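Local coordinates for aerotolerance-related membrane protein (Bacteroides fragilis, PDB 4JDU), which is a membrane protein probably involved in aerotolerance, whose von Willebrand factor type A domain, the part described here, binds calcium, at residues I13-S18 against V50-F55; I112-D117 against I137-L142; A93-A98 against A127-S132. The protein carries 6 engineered substitutions. All coordinates share one frame; numbering follows the deposited sequence. Where two conformers were deposited one is given.

Contact 1. Residues I13-S18 against V50-F55; sequences IALDIS and VGMIVF. With CA (calcium ion), chain C.
Residues Ile13 to Asp16 pair in parallel with Met52 to Phe55, their short axes 4.6 Å apart at closest approach, and five backbone hydrogen bonds run from Ile13 N with Gly51 O to Ile17 N with Phe55 O. The bond from Ile53 N to Ile13 O is among the straightest, at 175°.

The side chains show how a strand end can shape a metal site. Phe55 stands with CG between its own N and carbonyl carbon (chi1 71°), which carries the ring across the neighbouring strand. There one face receives Asp16 CA in a CH-pi contact, 3.8 Å from the ring centroid, and Asp16 CB lies over the same face, 3.6 Å from CZ. Asp16 OD1 takes both Ser18 N, closing an Asx turn, and Ser18 OG at 2.6 Å; OD2 is held by Thr116. The turn thus presents Ser18 OG to calcium at 2.3 Å, beside two waters, Ser20 and Thr89, as in the DxSxS motif of a metal ion-dependent adhesion site. Away from the ring, Ile17 CD1 rests on Val54 CB at 3.8 Å, and Ile13 CG1 on Val50 CG2 at 4.0 Å.

Helix 37-43 covers Ile13 and Leu15, helix 91-99 covers Ile53 and Phe55, and strands 109-116 and 59-66 flank the pair.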
loop_
_atom_site.group_PDB
_atom_site.type_symbol
_atom_site.label_atom_id
_atom_site.label_comp_id
_atom_site.label_asym_id
_atom_site.label_seq_id
_atom_site.Cartn_x
_atom_site.Cartn_y
_atom_site.Cartn_z
ATOM N N ILE A 13 0.378 -0.478 7.622
ATOM C CA ILE A 13 -0.052 -0.198 6.261
ATOM C C ILE A 13 1.033 0.616 5.573
ATOM O O ILE A 13 1.556 1.577 6.137
ATOM C CB ILE A 13 -1.353 0.627 6.247
ATOM C CG1 ILE A 13 -2.444 -0.066 7.063
ATOM C CG2 ILE A 13 -1.822 0.864 4.816
ATOM C CD1 ILE A 13 -2.858 -1.417 6.504
ATOM N N ALA A 14 1.392 0.226 4.356
ATOM C CA ALA A 14 2.267 1.056 3.533
ATOM C C ALA A 14 1.506 1.416 2.266
ATOM O O ALA A 14 1.307 0.561 1.398
ATOM C CB ALA A 14 3.570 0.324 3.205
ATOM N N LEU A 15 1.059 2.666 2.186
ATOM C CA LEU A 15 0.195 3.115 1.097
ATOM C C LEU A 15 0.965 3.909 0.060
ATOM O O LEU A 15 1.566 4.937 0.374
ATOM C CB LEU A 15 -0.951 3.969 1.640
ATOM C CG LEU A 15 -1.856 4.667 0.613
ATOM C CD1 LEU A 15 -2.648 3.660 -0.200
ATOM C CD2 LEU A 15 -2.789 5.584 1.351
ATOM N N ASP A 16 0.930 3.426 -1.175
ATOM C CA ASP A 16 1.472 4.134 -2.334
ATOM C C ASP A 16 0.637 5.391 -2.607
ATOM O O ASP A 16 -0.559 5.289 -2.886
ATOM C CB ASP A 16 1.369 3.179 -3.533
ATOM C CG ASP A 16 2.188 3.616 -4.728
ATOM O OD1 ASP A 16 2.387 4.830 -4.932
ATOM O OD2 ASP A 16 2.611 2.717 -5.497
ATOM N N ILE A 17 1.256 6.566 -2.524
ATOM C CA ILE A 17 0.575 7.811 -2.893
ATOM C C ILE A 17 1.267 8.502 -4.070
ATOM O O ILE A 17 1.128 9.717 -4.283
ATOM C CB ILE A 17 0.394 8.766 -1.691
ATOM C CG1 ILE A 17 1.739 9.240 -1.135
ATOM C CG2 ILE A 17 -0.437 8.075 -0.602
ATOM C CD1 ILE A 17 1.578 10.435 -0.191
ATOM N N SER A 18 1.987 7.702 -4.855
ATOM C CA SER A 18 2.651 8.210 -6.049
ATOM C C SER A 18 1.629 8.599 -7.099
ATOM O O SER A 18 0.452 8.232 -7.021
ATOM C CB SER A 18 3.646 7.185 -6.606
ATOM O OG SER A 18 2.999 6.034 -7.136
ATOM N N VAL A 50 -2.672 -0.628 14.572
ATOM C CA VAL A 50 -2.413 -0.278 13.183
ATOM C C VAL A 50 -1.573 0.992 13.072
ATOM O O VAL A 50 -1.687 1.913 13.888
ATOM C CB VAL A 50 -3.736 -0.118 12.378
ATOM C CG1 VAL A 50 -4.543 1.066 12.894
ATOM C CG2 VAL A 50 -3.469 0.025 10.886
ATOM N N GLY A 51 -0.710 1.018 12.061
ATOM C CA GLY A 51 0.043 2.212 11.732
ATOM C C GLY A 51 -0.036 2.464 10.244
ATOM O O GLY A 51 -0.496 1.602 9.483
HETATM N N MSE A 52 0.398 3.643 9.812
HETATM C CA MSE A 52 0.389 3.930 8.388
HETATM C C MSE A 52 1.579 4.723 7.899
HETATM O O MSE A 52 1.887 5.810 8.408
HETATM C CB MSE A 52 -0.899 4.639 7.970
HETATM C CG MSE A 52 -0.995 4.834 6.439
HETATM SE SE MSE A 52 -2.734 5.345 5.746
HETATM C CE MSE A 52 -2.966 6.988 6.737
ATOM N N ILE A 53 2.203 4.167 6.870
ATOM C CA ILE A 53 3.265 4.789 6.104
ATOM C C ILE A 53 2.690 5.170 4.743
ATOM O O ILE A 53 1.864 4.440 4.188
ATOM C CB ILE A 53 4.417 3.777 5.929
ATOM C CG1 ILE A 53 5.228 3.716 7.222
ATOM C CG2 ILE A 53 5.319 4.125 4.742
ATOM C CD1 ILE A 53 6.066 2.472 7.339
ATOM N N VAL A 54 3.084 6.328 4.228
ATOM C CA VAL A 54 2.819 6.654 2.829
ATOM C C VAL A 54 4.134 6.706 2.068
ATOM O O VAL A 54 5.197 7.012 2.639
ATOM C CB VAL A 54 2.061 7.996 2.666
ATOM C CG1 VAL A 54 0.698 7.925 3.337
ATOM C CG2 VAL A 54 2.895 9.176 3.215
ATOM N N PHE A 55 4.093 6.386 0.782
ATOM C CA PHE A 55 5.323 6.426 -0.001
ATOM C C PHE A 55 5.111 6.793 -1.460
ATOM O O PHE A 55 4.060 6.525 -2.045
ATOM C CB PHE A 55 6.092 5.095 0.103
ATOM C CG PHE A 55 5.436 3.936 -0.618
ATOM C CD1 PHE A 55 4.491 3.143 0.030
ATOM C CD2 PHE A 55 5.773 3.628 -1.938
ATOM C CE1 PHE A 55 3.902 2.063 -0.616
ATOM C CE2 PHE A 55 5.163 2.552 -2.599
ATOM C CZ PHE A 55 4.231 1.776 -1.935
HETATM CA CA CA C . 3.639 4.815 -8.968
HETATM O O HOH W 1 3.903 7.193 -10.098
HETATM O O HOH W 2 4.342 4.348 -11.285
#

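Contact 2. Residues I112-D117 against I137-L142; sequences IVVITD and IQVNVL
Leu142 packs over Val113 and beside Ile115, the closest of these contacts being 3.8 Å between Leu142 CD1 and Val113 CG1. Ile115 and Leu142 point the same way, methyl beside methyl. On the opposite face Ile112 turns its CD1 to CG2 of Ile137, 3.7 Å away. Five backbone hydrogen bonds hold the parallel strands in register, from Ile112 N with Gln138 O to Thr116 N with Leu142 O at 3.1 Å.

Packing thins toward the calcium end, where Thr116 CG2 comes no nearer than 4.1 Å to Val141 CG1 and Asp117 makes no contact with 137-142. That end is nonetheless buried: Thr116 OG1 bonds to Asp16, and Asp117 OD2 is hydrogen-bonded to Ser20 OG and forms a salt bridge with Arg30.

Nearer the other end sits a polar pair. Asn140 ND2 donates to Gln138 OE1 at 3.0 Å, in the Asn140 amide plane but above the plane of the Gln138 carbonyl, and adds a weak bond to Ile112 O; Asn140 OD1 accepts from Ile188 N, while Gln138 NE2 reaches Glu205 and Asn186. Partners at both ends of the Asn140 amide fix its flip, so a largely apolar strand pair takes in a few polar side chains, each with partners.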
loop_
_atom_site.group_PDB
_atom_site.type_symbol
_atom_site.label_atom_id
_atom_site.label_comp_id
_atom_site.label_asym_id
_atom_site.label_seq_id
_atom_site.Cartn_x
_atom_site.Cartn_y
_atom_site.Cartn_z
ATOM N N ILE A 112 2.875 -6.497 7.516
ATOM C CA ILE A 112 2.926 -5.313 6.670
ATOM C C ILE A 112 1.935 -5.514 5.546
ATOM O O ILE A 112 1.853 -6.604 4.979
ATOM C CB ILE A 112 4.337 -5.104 6.093
ATOM C CG1 ILE A 112 5.341 -4.871 7.231
ATOM C CG2 ILE A 112 4.353 -3.955 5.078
ATOM C CD1 ILE A 112 6.787 -4.858 6.782
ATOM N N VAL A 113 1.152 -4.480 5.255
ATOM C CA VAL A 113 0.219 -4.532 4.130
ATOM C C VAL A 113 0.556 -3.407 3.165
ATOM O O VAL A 113 0.311 -2.234 3.458
ATOM C CB VAL A 113 -1.247 -4.407 4.597
ATOM C CG1 VAL A 113 -2.201 -4.491 3.399
ATOM C CG2 VAL A 113 -1.585 -5.487 5.621
ATOM N N VAL A 114 1.175 -3.771 2.045
ATOM C CA VAL A 114 1.528 -2.808 1.005
ATOM C C VAL A 114 0.355 -2.656 0.047
ATOM O O VAL A 114 -0.150 -3.654 -0.466
ATOM C CB VAL A 114 2.776 -3.261 0.219
ATOM C CG1 VAL A 114 3.190 -2.197 -0.777
ATOM C CG2 VAL A 114 3.937 -3.556 1.172
ATOM N N ILE A 115 -0.090 -1.415 -0.170
ATOM C CA ILE A 115 -1.201 -1.120 -1.079
ATOM C C ILE A 115 -0.689 -0.243 -2.219
ATOM O O ILE A 115 -0.265 0.892 -2.009
ATOM C CB ILE A 115 -2.374 -0.457 -0.333
ATOM C CG1 ILE A 115 -2.703 -1.284 0.915
ATOM C CG2 ILE A 115 -3.587 -0.338 -1.230
ATOM C CD1 ILE A 115 -3.856 -0.764 1.725
ATOM N N THR A 116 -0.704 -0.786 -3.432
ATOM C CA THR A 116 0.056 -0.196 -4.524
ATOM C C THR A 116 -0.432 -0.720 -5.863
ATOM O O THR A 116 -1.098 -1.748 -5.917
ATOM C CB THR A 116 1.571 -0.537 -4.364
ATOM O OG1 THR A 116 2.337 0.093 -5.394
ATOM C CG2 THR A 116 1.811 -2.064 -4.413
ATOM N N ASP A 117 -0.093 -0.021 -6.943
ATOM C CA ASP A 117 -0.328 -0.554 -8.283
ATOM C C ASP A 117 0.897 -1.347 -8.747
ATOM O O ASP A 117 0.919 -1.899 -9.856
ATOM C CB ASP A 117 -0.704 0.559 -9.265
ATOM C CG ASP A 117 0.297 1.701 -9.285
ATOM O OD1 ASP A 117 1.493 1.467 -8.987
ATOM O OD2 ASP A 117 -0.115 2.830 -9.618
ATOM N N ILE A 137 8.285 -11.086 10.007
ATOM C CA ILE A 137 7.292 -10.063 9.669
ATOM C C ILE A 137 6.705 -10.334 8.291
ATOM O O ILE A 137 7.391 -10.197 7.272
ATOM C CB ILE A 137 7.901 -8.641 9.670
ATOM C CG1 ILE A 137 8.501 -8.291 11.032
ATOM C CG2 ILE A 137 6.847 -7.602 9.252
ATOM C CD1 ILE A 137 9.294 -6.999 11.018
ATOM N N GLN A 138 5.433 -10.722 8.262
ATOM C CA GLN A 138 4.754 -11.042 7.008
ATOM C C GLN A 138 4.541 -9.807 6.140
ATOM O O GLN A 138 4.207 -8.733 6.641
ATOM C CB GLN A 138 3.396 -11.667 7.322
ATOM C CG GLN A 138 2.520 -11.933 6.110
ATOM C CD GLN A 138 1.167 -12.481 6.507
ATOM O OE1 GLN A 138 0.360 -11.782 7.128
ATOM N NE2 GLN A 138 0.917 -13.745 6.168
ATOM N N VAL A 139 4.736 -9.963 4.835
ATOM C CA VAL A 139 4.443 -8.877 3.899
ATOM C C VAL A 139 3.370 -9.309 2.910
ATOM O O VAL A 139 3.556 -10.257 2.135
ATOM C CB VAL A 139 5.673 -8.418 3.110
ATOM C CG1 VAL A 139 5.328 -7.197 2.266
ATOM C CG2 VAL A 139 6.838 -8.121 4.044
ATOM N N ASN A 140 2.246 -8.601 2.978
ATOM C CA ASN A 140 1.096 -8.808 2.105
ATOM C C ASN A 140 1.021 -7.669 1.109
ATOM O O ASN A 140 1.463 -6.555 1.388
ATOM C CB ASN A 140 -0.186 -8.834 2.943
ATOM C CG ASN A 140 -0.139 -9.884 4.037
ATOM O OD1 ASN A 140 -0.205 -11.086 3.757
ATOM N ND2 ASN A 140 -0.028 -9.439 5.293
ATOM N N VAL A 141 0.440 -7.939 -0.051
ATOM C CA VAL A 141 0.291 -6.903 -1.062
ATOM C C VAL A 141 -1.134 -6.858 -1.609
ATOM O O VAL A 141 -1.688 -7.889 -2.034
ATOM C CB VAL A 141 1.289 -7.097 -2.227
ATOM C CG1 VAL A 141 1.137 -5.975 -3.241
ATOM C CG2 VAL A 141 2.730 -7.156 -1.715
ATOM N N LEU A 142 -1.734 -5.670 -1.565
ATOM C CA LEU A 142 -3.028 -5.434 -2.191
ATOM C C LEU A 142 -2.777 -4.596 -3.436
ATOM O O LEU A 142 -2.315 -3.449 -3.352
ATOM C CB LEU A 142 -3.994 -4.732 -1.233
ATOM C CG LEU A 142 -4.121 -5.375 0.148
ATOM C CD1 LEU A 142 -5.153 -4.659 1.002
ATOM C CD2 LEU A 142 -4.428 -6.860 0.041
#

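Contact 3. Residues A93-A98 against A127-S132; sequences AAINLA and AAAKSS. Engineered in segment 127-132: Ala127 (natural residue Glu), Ser131 (natural residue Glu), Ser132 (natural residue Ala).
Two neighbouring helices on one side of the central sheet of the von Willebrand factor type A domain meet here, Ile95 of helix 91-99 facing Ala128 of helix 125-134. Their segments run in nearly the same direction, 18° apart, with axes 8.8 Å from each other at closest approach. The closest pair of CA atoms, Asn96 and Ala128, is 6.0 Å apart, and Ala128 brings only a methyl to it.

Ile95 carries the apolar half. Its CG1 lies beside the backbone N (chi1 -64°), which leaves CG2 as the branch that reaches across: CG2 touches Ala128 O at 3.7 Å and Ala128 CB at 3.9 Å. CG2 also approaches CB of Ser132, one turn on in helix 125-134, an engineered residue that is alanine in nature. The hydroxyl of Ser132 turns to another partner, the carbonyl of Ile137. The other arm of Ile95 ends in CD1, loosely against Ala129 CB.

Asn96, on the exposed side, supplies the polar half. Its OD1 lies 3.4 Å from the methyl CB of Ala128, a van der Waals contact; the same OD1 also accepts from a water that joins the helices. That water donates to Asn96 OD1 at 2.9 Å and to Ala128 O at 2.8 Å. Ala128 O thereby has two donors, since it also takes the helical bond from Ser132 N, 3.0 Å away. One carbonyl so serves the helix and the seam at once.

Beneath, Ile95 reaches Val114 of the sheet, and Ile181 of helix 175-184 touches both Ile95 and Ala129. A greasy underside toward the strands with a water-bridged outer side suits adjacent helices layered on a largely parallel sheet, as in the Rossmann-like alpha/beta fold of von Willebrand factor type A domains.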
loop_
_atom_site.group_PDB
_atom_site.type_symbol
_atom_site.label_atom_id
_atom_site.label_comp_id
_atom_site.label_asym_id
_atom_site.label_seq_id
_atom_site.Cartn_x
_atom_site.Cartn_y
_atom_site.Cartn_z
ATOM N N ALA A 93 11.838 0.699 -0.095
ATOM C CA ALA A 93 12.050 1.671 0.971
ATOM C C ALA A 93 10.889 1.668 1.962
ATOM O O ALA A 93 11.106 1.786 3.170
ATOM C CB ALA A 93 12.269 3.066 0.390
ATOM N N ALA A 94 9.665 1.526 1.458
ATOM C CA ALA A 94 8.485 1.491 2.321
ATOM C C ALA A 94 8.448 0.234 3.194
ATOM O O ALA A 94 8.124 0.311 4.387
ATOM C CB ALA A 94 7.193 1.626 1.493
ATOM N N ILE A 95 8.787 -0.915 2.616
ATOM C CA ILE A 95 8.828 -2.159 3.391
ATOM C C ILE A 95 9.909 -2.092 4.455
ATOM O O ILE A 95 9.681 -2.483 5.606
ATOM C CB ILE A 95 9.047 -3.376 2.483
ATOM C CG1 ILE A 95 7.858 -3.527 1.533
ATOM C CG2 ILE A 95 9.270 -4.644 3.316
ATOM C CD1 ILE A 95 8.114 -4.577 0.451
ATOM N N ASN A 96 11.080 -1.582 4.077
ATOM C CA ASN A 96 12.177 -1.425 5.028
ATOM C C ASN A 96 11.779 -0.539 6.202
ATOM O O ASN A 96 12.072 -0.851 7.350
ATOM C CB ASN A 96 13.418 -0.830 4.353
ATOM C CG ASN A 96 14.196 -1.849 3.541
ATOM O OD1 ASN A 96 14.012 -3.061 3.684
ATOM N ND2 ASN A 96 15.085 -1.359 2.692
ATOM N N LEU A 97 11.104 0.567 5.912
ATOM C CA LEU A 97 10.679 1.476 6.961
ATOM C C LEU A 97 9.637 0.795 7.844
ATOM O O LEU A 97 9.709 0.876 9.079
ATOM C CB LEU A 97 10.097 2.744 6.336
ATOM C CG LEU A 97 9.553 3.766 7.326
ATOM C CD1 LEU A 97 10.637 4.272 8.245
ATOM C CD2 LEU A 97 8.921 4.915 6.543
ATOM N N ALA A 98 8.675 0.120 7.213
ATOM C CA ALA A 98 7.642 -0.601 7.960
ATOM C C ALA A 98 8.220 -1.659 8.893
ATOM O O ALA A 98 7.770 -1.791 10.039
ATOM C CB ALA A 98 6.626 -1.223 7.007
ATOM N N ALA A 127 13.753 -8.114 -2.268
ATOM C CA ALA A 127 14.772 -8.305 -1.233
ATOM C C ALA A 127 14.288 -7.776 0.118
ATOM O O ALA A 127 14.551 -8.384 1.159
ATOM C CB ALA A 127 16.073 -7.623 -1.640
ATOM N N ALA A 128 13.590 -6.647 0.104
ATOM C CA ALA A 128 13.049 -6.097 1.338
ATOM C C ALA A 128 12.000 -7.033 1.934
ATOM O O ALA A 128 11.958 -7.229 3.153
ATOM C CB ALA A 128 12.451 -4.702 1.103
ATOM N N ALA A 129 11.150 -7.594 1.081
ATOM C CA ALA A 129 10.131 -8.532 1.539
ATOM C C ALA A 129 10.768 -9.775 2.147
ATOM O O ALA A 129 10.311 -10.257 3.187
ATOM C CB ALA A 129 9.181 -8.911 0.397
ATOM N N LYS A 130 11.809 -10.290 1.493
ATOM C CA LYS A 130 12.554 -11.437 2.001
ATOM C C LYS A 130 13.159 -11.152 3.375
ATOM O O LYS A 130 13.060 -11.975 4.286
ATOM C CB LYS A 130 13.669 -11.818 1.027
ATOM C CG LYS A 130 14.407 -13.091 1.417
ATOM C CD LYS A 130 13.433 -14.256 1.477
ATOM C CE LYS A 130 14.132 -15.577 1.760
ATOM N NZ LYS A 130 13.201 -16.726 1.583
ATOM N N SER A 131 13.773 -9.984 3.517
ATOM C CA SER A 131 14.396 -9.591 4.779
ATOM C C SER A 131 13.351 -9.539 5.888
ATOM O O SER A 131 13.566 -10.054 6.992
ATOM C CB SER A 131 15.061 -8.223 4.639
ATOM O OG SER A 131 15.813 -7.913 5.798
ATOM N N SER A 132 12.220 -8.931 5.574
ATOM C CA SER A 132 11.119 -8.814 6.518
ATOM C C SER A 132 10.612 -10.186 6.963
ATOM O O SER A 132 10.538 -10.467 8.155
ATOM C CB SER A 132 9.986 -7.997 5.890
ATOM O OG SER A 132 8.952 -7.759 6.825
HETATM O O HOH W 3 12.623 -5.214 5.027
#

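Overall arrangement
From the N terminus, strand 9-16 enters first and contact 1 closes a loop of 31 residues when strand 49-55 pairs with it. Contact 3 opens next, at helix 91-99, and before it closes strand 109-116 has opened contact 2; helix 125-134 then closes contact 3 and strand 138-143 closes contact 2, so these two cross while contact 1 stands in series with both. Contact 2 completes the beta-alpha-beta unit that contains helix 125-134. Strands 9-16 and 109-116 are neighbours, joining contacts 1 and 2 into one sheet, and the helices of contact 3 lie over it, with 91-99 resting on residues of both strand pairs.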